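Local coordinates for interphotoreceptor retinoid-binding protein (Xenopus laevis, PDB 1J7X) that probably binds and carries retinoids, through a functional unit built on a fold related to the S41 peptidases, at residues H9-I14 with F247-T252; T58-L63 with T257-N262. All coordinates share one frame; numbering follows the deposited sequence.

Interaction 1: residues H9-I14 with F247-T252; sequences HQLCDI and FPFGDT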
# COMPACT_ATOMS: atom_id res chain seq x y z
N HIS A 9 6.76 -12.02 28.52
CA HIS A 9 7.05 -13.36 28.04
C HIS A 9 6.34 -13.62 26.68
O HIS A 9 6.86 -14.14 25.76
CB HIS A 9 6.58 -14.43 29.11
CG HIS A 9 6.92 -15.83 28.79
ND1 HIS A 9 5.98 -16.82 28.68
CD2 HIS A 9 8.07 -16.37 28.35
CE1 HIS A 9 6.55 -17.93 28.26
NE2 HIS A 9 7.83 -17.70 28.09
N GLN A 10 5.09 -13.22 26.61
CA GLN A 10 4.34 -13.46 25.40
C GLN A 10 4.99 -12.61 24.27
O GLN A 10 5.17 -13.10 23.13
CB GLN A 10 2.91 -13.08 25.66
CG GLN A 10 2.10 -13.98 26.60
CD GLN A 10 0.59 -13.59 26.74
OE1 GLN A 10 -0.17 -13.59 25.73
NE2 GLN A 10 0.19 -13.20 27.94
N LEU A 11 5.29 -11.38 24.60
CA LEU A 11 5.90 -10.44 23.58
C LEU A 11 7.13 -11.00 22.94
O LEU A 11 7.27 -11.15 21.69
CB LEU A 11 6.16 -9.08 24.19
CG LEU A 11 6.91 -8.11 23.29
CD1 LEU A 11 6.09 -7.81 22.06
CD2 LEU A 11 7.27 -6.86 24.02
N CYS A 12 8.07 -11.43 23.78
CA CYS A 12 9.28 -11.99 23.23
C CYS A 12 9.03 -13.20 22.36
O CYS A 12 9.70 -13.35 21.36
CB CYS A 12 10.24 -12.36 24.40
SG CYS A 12 10.95 -10.89 25.09
N ASP A 13 8.08 -14.02 22.74
CA ASP A 13 7.75 -15.16 21.93
C ASP A 13 7.14 -14.69 20.57
O ASP A 13 7.51 -15.17 19.50
CB ASP A 13 6.76 -16.02 22.69
CG ASP A 13 6.46 -17.32 21.99
OD1 ASP A 13 7.43 -17.99 21.55
OD2 ASP A 13 5.25 -17.73 21.87
N ILE A 14 6.20 -13.78 20.66
CA ILE A 14 5.55 -13.31 19.47
C ILE A 14 6.60 -12.75 18.51
O ILE A 14 6.57 -13.07 17.35
CB ILE A 14 4.55 -12.18 19.82
CG1 ILE A 14 3.41 -12.64 20.76
CG2 ILE A 14 4.05 -11.56 18.55
CD1 ILE A 14 2.60 -13.64 20.23
N PHE A 247 -1.61 -9.62 17.60
CA PHE A 247 -1.51 -10.71 18.59
C PHE A 247 -1.96 -10.23 19.95
O PHE A 247 -1.40 -9.34 20.51
CB PHE A 247 -0.08 -11.23 18.65
CG PHE A 247 0.46 -11.74 17.33
CD1 PHE A 247 1.02 -10.89 16.39
CD2 PHE A 247 0.51 -13.11 17.07
CE1 PHE A 247 1.44 -11.34 15.19
CE2 PHE A 247 1.09 -13.59 15.86
CZ PHE A 247 1.53 -12.70 14.93
N PRO A 248 -3.02 -10.80 20.48
CA PRO A 248 -3.56 -10.36 21.74
C PRO A 248 -2.71 -10.93 22.82
O PRO A 248 -1.96 -11.88 22.56
CB PRO A 248 -4.98 -10.99 21.75
CG PRO A 248 -4.70 -12.28 21.11
CD PRO A 248 -3.81 -11.89 19.91
N PHE A 249 -2.67 -10.23 23.92
CA PHE A 249 -1.91 -10.72 25.07
C PHE A 249 -2.94 -11.37 25.98
O PHE A 249 -3.72 -10.63 26.63
CB PHE A 249 -1.22 -9.58 25.85
CG PHE A 249 0.03 -9.01 25.13
CD1 PHE A 249 1.14 -9.77 24.98
CD2 PHE A 249 0.01 -7.76 24.59
CE1 PHE A 249 2.23 -9.31 24.26
CE2 PHE A 249 1.10 -7.25 23.95
CZ PHE A 249 2.21 -8.06 23.77
N GLY A 250 -2.94 -12.68 26.00
CA GLY A 250 -3.83 -13.43 26.89
C GLY A 250 -3.85 -12.83 28.29
O GLY A 250 -2.80 -12.37 28.83
N ASP A 251 -5.07 -12.77 28.84
CA ASP A 251 -5.35 -12.26 30.17
C ASP A 251 -5.21 -10.78 30.33
O ASP A 251 -5.07 -10.29 31.45
CB ASP A 251 -4.45 -13.01 31.20
CG ASP A 251 -4.59 -14.56 31.10
OD1 ASP A 251 -3.94 -15.20 30.20
OD2 ASP A 251 -5.34 -15.20 31.88
N THR A 252 -5.25 -10.04 29.21
CA THR A 252 -5.08 -8.60 29.33
C THR A 252 -5.96 -7.91 28.35
O THR A 252 -6.51 -8.54 27.50
CB THR A 252 -3.66 -8.18 28.98
OG1 THR A 252 -3.53 -8.16 27.55
CG2 THR A 252 -2.61 -9.19 29.57
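With CG of Gln10 set beside its backbone N (chi1 -70°) and the chain extended beyond it, the amide is carried off helix 2-18 to the backbone of Gly250, while Phe249, its CG likewise beside the backbone N, swings its ring back toward the helix. The Gln10 amide meets Gly250 twice: NE2 gives a straight bond to Gly250 O (3.2 Å, 168° at the hydrogen), with that oxygen in the amide plane, and OE1 takes a weak, bent one from Gly250 N at 2.9 Å. A second, weak bond from NE2 to His6 O further steadies the amide. Gly250 lies in a type II turn from Phe249 to Thr252, part of the connection between antiparallel strands 244-248 and 254-265, so a helix near the N terminus holds the end of a beta hairpin. Thr252 OG1 donates to Phe249 O at 2.6 Å and also bonds to Leu254 N, linking the turn to the next strand. Phe249 presents its ring edge, CD1 to Gln10 CB at 3.8 Å and CE1 to Leu11 N at 3.7 Å. Phe247 instead offers a face: Ile14 CG2 sits 4.0 Å from the ring centroid, 19° off the normal, a CH-pi contact, and Ile14 CD1 reaches Phe247 CD2 at 3.8 Å.

Interaction 2: residues T58-L63 with T257-N262; sequences TEDPRL and TVPIIN
Pro259 CB lies over the centre of one face of the Arg62 guanidinium, 3.3 Å from CZ, while the Asp60 carboxylate and the Asn262 amide oxygen occupy its edges. The Asn262 amide plane is only 7° from that of the guanidinium, although the two side chains run at about a right angle. Arg62 NH2 donates to Asn262 OD1 at 3.0 Å, with the oxygen tilted out of the guanidinium plane; bonds from NH1 to the same OD1 and to Ile261 O are weak. Along its other edge Arg62 grips Asp60 side-on: NE reaches OD1 at 2.9 Å in a nearly straight bond (174°), and NH2 reaches OD2, also at 2.9 Å, both on the syn side of the carboxylate. OD1 also accepts from Arg62 N, which arrives from above the carboxylate plane and closes an Asx turn. The carboxylate thus fixes both ends of the arginine, and a bend at chi3 (-60°) turns the guanidinium back to it. Tyr19 OH, bonded to OD2, gives this buried acid a further partner; together with the arginine it would probably favour the charged form.

Beside the polar group, the Pro259 ring packs on Leu63, with its CD 3.9 Å from Leu63 CB, and Leu63 CD1 runs alongside Val258 CG2 at 3.8 Å. Leu63 CA also makes a C-H...O contact with Thr257 O (3.3 Å). Asp60 O accepts from Leu63 N, closing a type I turn from Asp60 to Leu63. That turn follows helix 43-58 and leads into strand 64-67, whose antiparallel pairing with strand 254-265 begins beside this contact, where Val64 bonds to Thr257: a helix-to-strand connection docked by an arginine-carboxylate pair onto a sheet strand interrupted at Ile260.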
# COMPACT_ATOMS: atom_id res chain seq x y z
N THR A 58 14.14 -0.48 17.50
CA THR A 58 13.83 -0.91 16.11
C THR A 58 13.55 0.19 15.13
O THR A 58 13.68 0.00 13.94
CB THR A 58 12.55 -1.82 16.05
OG1 THR A 58 11.41 -1.05 16.45
CG2 THR A 58 12.69 -2.99 17.09
N GLU A 59 13.08 1.33 15.57
CA GLU A 59 12.76 2.40 14.65
C GLU A 59 11.79 1.94 13.64
O GLU A 59 11.91 2.26 12.45
CB GLU A 59 14.00 3.02 14.00
CG GLU A 59 14.92 3.71 15.05
CD GLU A 59 16.06 4.50 14.33
OE1 GLU A 59 16.51 4.07 13.27
OE2 GLU A 59 16.46 5.54 14.79
N ASP A 60 10.86 1.12 14.08
CA ASP A 60 9.84 0.52 13.25
C ASP A 60 8.52 0.81 13.84
O ASP A 60 7.95 -0.02 14.60
CB ASP A 60 10.11 -0.99 13.14
CG ASP A 60 9.20 -1.70 12.21
OD1 ASP A 60 8.24 -1.14 11.67
OD2 ASP A 60 9.38 -2.95 11.93
N PRO A 61 7.87 1.88 13.37
CA PRO A 61 6.54 2.27 13.83
C PRO A 61 5.38 1.25 13.65
O PRO A 61 4.33 1.41 14.27
CB PRO A 61 6.21 3.58 13.01
CG PRO A 61 7.48 4.06 12.52
CD PRO A 61 8.40 2.80 12.34
N ARG A 62 5.60 0.22 12.85
CA ARG A 62 4.58 -0.78 12.58
C ARG A 62 4.37 -1.72 13.79
O ARG A 62 3.31 -2.25 13.98
CB ARG A 62 4.97 -1.59 11.34
CG ARG A 62 5.17 -0.83 10.04
CD ARG A 62 5.70 -1.68 8.96
NE ARG A 62 7.00 -2.24 9.35
CZ ARG A 62 7.57 -3.25 8.75
NH1 ARG A 62 7.08 -3.70 7.61
NH2 ARG A 62 8.65 -3.76 9.28
N LEU A 63 5.43 -1.90 14.60
CA LEU A 63 5.44 -2.74 15.75
C LEU A 63 4.98 -1.88 16.87
O LEU A 63 5.71 -0.99 17.34
CB LEU A 63 6.87 -3.25 16.00
CG LEU A 63 7.16 -3.99 17.25
CD1 LEU A 63 6.25 -5.22 17.23
CD2 LEU A 63 8.66 -4.36 17.38
N THR A 257 0.60 -5.33 17.53
CA THR A 257 0.60 -5.43 16.10
C THR A 257 1.98 -5.52 15.66
O THR A 257 2.85 -4.73 16.09
CB THR A 257 0.01 -4.14 15.40
OG1 THR A 257 -1.30 -3.93 15.85
CG2 THR A 257 -0.06 -4.33 13.88
N VAL A 258 2.22 -6.59 14.94
CA VAL A 258 3.55 -6.92 14.47
C VAL A 258 3.69 -7.04 12.97
O VAL A 258 2.94 -7.76 12.32
CB VAL A 258 4.01 -8.28 15.11
CG1 VAL A 258 5.38 -8.62 14.66
CG2 VAL A 258 3.93 -8.19 16.60
N PRO A 259 4.63 -6.29 12.37
CA PRO A 259 4.81 -6.44 10.95
C PRO A 259 5.42 -7.77 10.64
O PRO A 259 6.41 -8.05 11.22
CB PRO A 259 5.74 -5.29 10.58
CG PRO A 259 6.53 -5.07 11.88
CD PRO A 259 5.51 -5.25 12.92
N ILE A 260 4.75 -8.61 9.87
CA ILE A 260 5.28 -9.93 9.52
C ILE A 260 5.89 -9.91 8.15
O ILE A 260 6.56 -10.83 7.74
CB ILE A 260 4.18 -10.97 9.56
CG1 ILE A 260 3.13 -10.65 8.43
CG2 ILE A 260 3.45 -11.04 10.92
CD1 ILE A 260 2.09 -11.74 8.25
N ILE A 261 5.74 -8.81 7.41
CA ILE A 261 6.30 -8.75 6.11
C ILE A 261 7.11 -7.53 5.92
O ILE A 261 6.68 -6.41 6.35
CB ILE A 261 5.07 -8.68 5.12
CG1 ILE A 261 4.46 -10.04 4.93
CG2 ILE A 261 5.51 -8.13 3.80
CD1 ILE A 261 3.11 -10.06 4.28
N ASN A 262 8.20 -7.63 5.21
CA ASN A 262 9.00 -6.47 4.86
C ASN A 262 8.82 -6.28 3.38
O ASN A 262 8.71 -7.30 2.62
CB ASN A 262 10.51 -6.66 5.23
CG ASN A 262 10.84 -6.02 6.59
OD1 ASN A 262 10.07 -5.10 7.05
ND2 ASN A 262 11.78 -6.57 7.30

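From the N terminus, helix 2-18 supplies the first half of interaction 1, and the turn after helix 43-58 supplies the first half of interaction 2. The chain then passes through five of the six strands of the mixed sheet, and through strands of the antiparallel one, before reaching strand 244-248, which closes interaction 1 some 230 residues on, and strand 254-265, which closes interaction 2. The segments alternate, so the two loops cross. Their centres lie 16 Å apart, yet they touch: Val258 CG2 is 3.9 Å from Ile14 CG2 and 4.0 Å from Phe247 CD1. Because strands 244-248 and 254-265 pair in one antiparallel sheet, both contacts tie N-terminal elements to it.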